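PDB 1LGY: triacylglycerol lipase from Rhizopus niveus, which hydrolyses the ester bonds of triacylglycerols and their partial glycerides, with a strong preference for positions 1 and 3, releasing fatty acids. Local coordinates for residues I23-A27 with W38-C43. Residues are numbered along the deposited sequence; the frame is centred on the assembly and turned at random.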
ATOM      1  N   ILE A  23      -3.415 -10.136  -1.623  1.00  6.11           N
ATOM      2  CA  ILE A  23      -2.514 -10.264  -0.508  1.00  3.13           C
ATOM      3  C   ILE A  23      -2.837  -9.158   0.459  1.00  5.57           C
ATOM      4  O   ILE A  23      -3.012  -9.440   1.633  1.00  6.46           O
ATOM      5  CB  ILE A  23      -1.061 -10.167  -0.995  1.00  6.46           C
ATOM      6  CG1 ILE A  23      -0.773 -11.376  -1.932  1.00  2.06           C
ATOM      7  CG2 ILE A  23      -0.126 -10.162   0.202  1.00  3.11           C
ATOM      8  CD1 ILE A  23       0.678 -11.680  -2.376  1.00  6.61           C
ATOM      9  N   ALA A  24      -3.008  -7.913   0.011  1.00  7.30           N
ATOM     10  CA  ALA A  24      -3.462  -6.851   0.910  1.00  9.78           C
ATOM     11  C   ALA A  24      -4.749  -7.244   1.649  1.00  7.26           C
ATOM     12  O   ALA A  24      -4.867  -6.908   2.813  1.00 11.43           O
ATOM     13  CB  ALA A  24      -3.717  -5.602   0.119  1.00  3.32           C
ATOM     14  N   ALA A  25      -5.610  -8.119   1.104  1.00  8.46           N
ATOM     15  CA  ALA A  25      -6.854  -8.488   1.797  1.00 10.24           C
ATOM     16  C   ALA A  25      -6.726  -9.441   2.950  1.00  8.13           C
ATOM     17  O   ALA A  25      -7.494  -9.483   3.904  1.00  8.02           O
ATOM     18  CB  ALA A  25      -7.809  -9.086   0.811  1.00 11.36           C
ATOM     19  N   THR A  26      -5.617 -10.150   2.892  1.00 12.90           N
ATOM     20  CA  THR A  26      -5.275 -11.124   3.904  1.00 11.79           C
ATOM     21  C   THR A  26      -4.972 -10.481   5.217  1.00  9.78           C
ATOM     22  O   THR A  26      -5.191 -11.099   6.251  1.00  8.83           O
ATOM     23  CB  THR A  26      -4.046 -11.969   3.482  1.00 15.50           C
ATOM     24  OG1 THR A  26      -2.886 -11.141   3.442  1.00 15.77           O
ATOM     25  CG2 THR A  26      -4.250 -12.556   2.113  1.00  7.67           C
ATOM     26  N   ALA A  27      -4.523  -9.222   5.183  1.00 11.31           N
ATOM     27  CA  ALA A  27      -4.153  -8.540   6.406  1.00 14.00           C
ATOM     28  C   ALA A  27      -5.318  -8.230   7.310  1.00 13.92           C
ATOM     29  O   ALA A  27      -5.094  -7.899   8.478  1.00 12.09           O
ATOM     30  CB  ALA A  27      -3.452  -7.229   6.112  1.00 16.22           C
ATOM     31  N   TRP A  38      -1.442 -18.893   8.031  1.00 19.41           N
ATOM     32  CA  TRP A  38      -1.592 -18.601   6.637  1.00 17.84           C
ATOM     33  C   TRP A  38      -2.569 -19.630   6.139  1.00 21.63           C
ATOM     34  O   TRP A  38      -2.245 -20.476   5.293  1.00 24.63           O
ATOM     35  CB  TRP A  38      -0.223 -18.721   5.991  1.00 15.16           C
ATOM     36  CG  TRP A  38      -0.131 -18.018   4.668  1.00 12.57           C
ATOM     37  CD1 TRP A  38       0.221 -18.674   3.521  1.00  9.86           C
ATOM     38  CD2 TRP A  38      -0.402 -16.688   4.473  1.00 14.78           C
ATOM     39  NE1 TRP A  38       0.156 -17.758   2.588  1.00  7.40           N
ATOM     40  CE2 TRP A  38      -0.208 -16.571   3.103  1.00 10.17           C
ATOM     41  CE3 TRP A  38      -0.777 -15.574   5.224  1.00 15.84           C
ATOM     42  CZ2 TRP A  38      -0.402 -15.348   2.489  1.00 11.28           C
ATOM     43  CZ3 TRP A  38      -0.969 -14.345   4.586  1.00 17.34           C
ATOM     44  CH2 TRP A  38      -0.783 -14.231   3.211  1.00 11.87           C
ATOM     45  N   ASP A  39      -3.784 -19.603   6.664  1.00 20.81           N
ATOM     46  CA  ASP A  39      -4.728 -20.561   6.142  1.00 24.29           C
ATOM     47  C   ASP A  39      -6.065 -19.942   5.770  1.00 23.16           C
ATOM     48  O   ASP A  39      -7.173 -20.425   6.030  1.00 28.52           O
ATOM     49  CB  ASP A  39      -4.890 -21.693   7.176  1.00 23.52           C
ATOM     50  CG  ASP A  39      -5.506 -21.369   8.519  1.00 30.38           C
ATOM     51  OD1 ASP A  39      -5.993 -20.251   8.733  1.00 33.07           O
ATOM     52  OD2 ASP A  39      -5.495 -22.274   9.362  1.00 36.50           O
ATOM     53  N   CYS A  40      -5.938 -18.811   5.131  1.00 19.85           N
ATOM     54  CA  CYS A  40      -7.127 -18.097   4.786  1.00 14.78           C
ATOM     55  C   CYS A  40      -7.373 -18.335   3.303  1.00 12.95           C
ATOM     56  O   CYS A  40      -6.511 -18.921   2.638  1.00 11.10           O
ATOM     57  CB  CYS A  40      -6.799 -16.680   5.262  1.00 14.49           C
ATOM     58  SG  CYS A  40      -5.926 -15.606   4.115  1.00 18.74           S
ATOM     59  N   VAL A  41      -8.502 -17.923   2.712  1.00 10.03           N
ATOM     60  CA  VAL A  41      -8.790 -18.318   1.350  1.00 10.00           C
ATOM     61  C   VAL A  41      -7.871 -17.520   0.479  1.00 12.59           C
ATOM     62  O   VAL A  41      -7.073 -18.144  -0.197  1.00 20.71           O
ATOM     63  CB  VAL A  41     -10.260 -18.047   0.988  1.00 15.16           C
ATOM     64  CG1 VAL A  41     -10.478 -18.437  -0.476  1.00 17.84           C
ATOM     65  CG2 VAL A  41     -11.202 -18.876   1.840  1.00  5.42           C
ATOM     66  N   GLN A  42      -7.852 -16.192   0.492  1.00 16.68           N
ATOM     67  CA  GLN A  42      -6.882 -15.407  -0.258  1.00 17.44           C
ATOM     68  C   GLN A  42      -5.439 -15.804  -0.034  1.00 17.65           C
ATOM     69  O   GLN A  42      -4.652 -15.772  -0.969  1.00 19.31           O
ATOM     70  CB  GLN A  42      -7.018 -13.936   0.085  1.00 17.28           C
ATOM     71  CG  GLN A  42      -8.317 -13.324  -0.385  1.00 19.47           C
ATOM     72  CD  GLN A  42      -8.615 -13.667  -1.848  1.00 20.03           C
ATOM     73  OE1 GLN A  42      -7.752 -13.617  -2.726  1.00 21.24           O
ATOM     74  NE2 GLN A  42      -9.843 -14.057  -2.163  1.00 12.36           N
ATOM     75  N   CYS A  43      -5.136 -16.252   1.193  1.00 18.77           N
ATOM     76  CA  CYS A  43      -3.786 -16.614   1.615  1.00 17.94           C
ATOM     77  C   CYS A  43      -3.090 -17.638   0.760  1.00 19.00           C
ATOM     78  O   CYS A  43      -1.969 -17.496   0.253  1.00 19.03           O
ATOM     79  CB  CYS A  43      -3.799 -17.165   3.040  1.00 10.71           C
ATOM     80  SG  CYS A  43      -3.930 -15.822   4.225  1.00 17.68           S
TER
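The disulfide-closed first turn of helix 41-46, Cys40 to Cys43, packs here against Thr26 of segment 23-27, which lies on helix 11-26 in this alpha/beta-hydrolase lipase. Cys40 is the N-cap residue, and its SG lies 2.0 Å from Cys43 SG, so the bridge ties the cap to the first turn. Thr26 meets this surface with its methyl: CG2 stands 3.7 Å from Gln42 CB and 3.9 Å from Cys43 SG, with Cys40 SG almost as near, which places the methyl against both sulfurs. With chi1 at 67°, Thr26 OG1 turns back to its own backbone and donates a hydrogen bond to Ile23 O whose modelled length, 2.5 Å, is very short and should be read with caution; it also hydrogen-bonds with Tyr66 OH. Thr26 OG1 also lies at the edge of the Trp38 ring, near its plane and 3.7 Å from Trp38 CH2, a contact of van der Waals length. Over the centre of one indole face sits Cys43 CB, 3.6 Å above the plane, so the tryptophan is packed by Thr26 at its edge and by the methylene of Cys43 on its face. Its NE1 is hydrogen-bonded to Val47 O. No hydrogen bond links the two segments, and their closest CA atoms, those of Thr26 and Cys43, are 6.1 Å apart; side-chain packing therefore makes the join. Around it, Trp38 reaches Leu68 of strand 63-70, Ile23 rests on strands 63-70 and 75-81 of the central sheet, and Ala25 and Gln42 both touch Ile263 in strand 263-264.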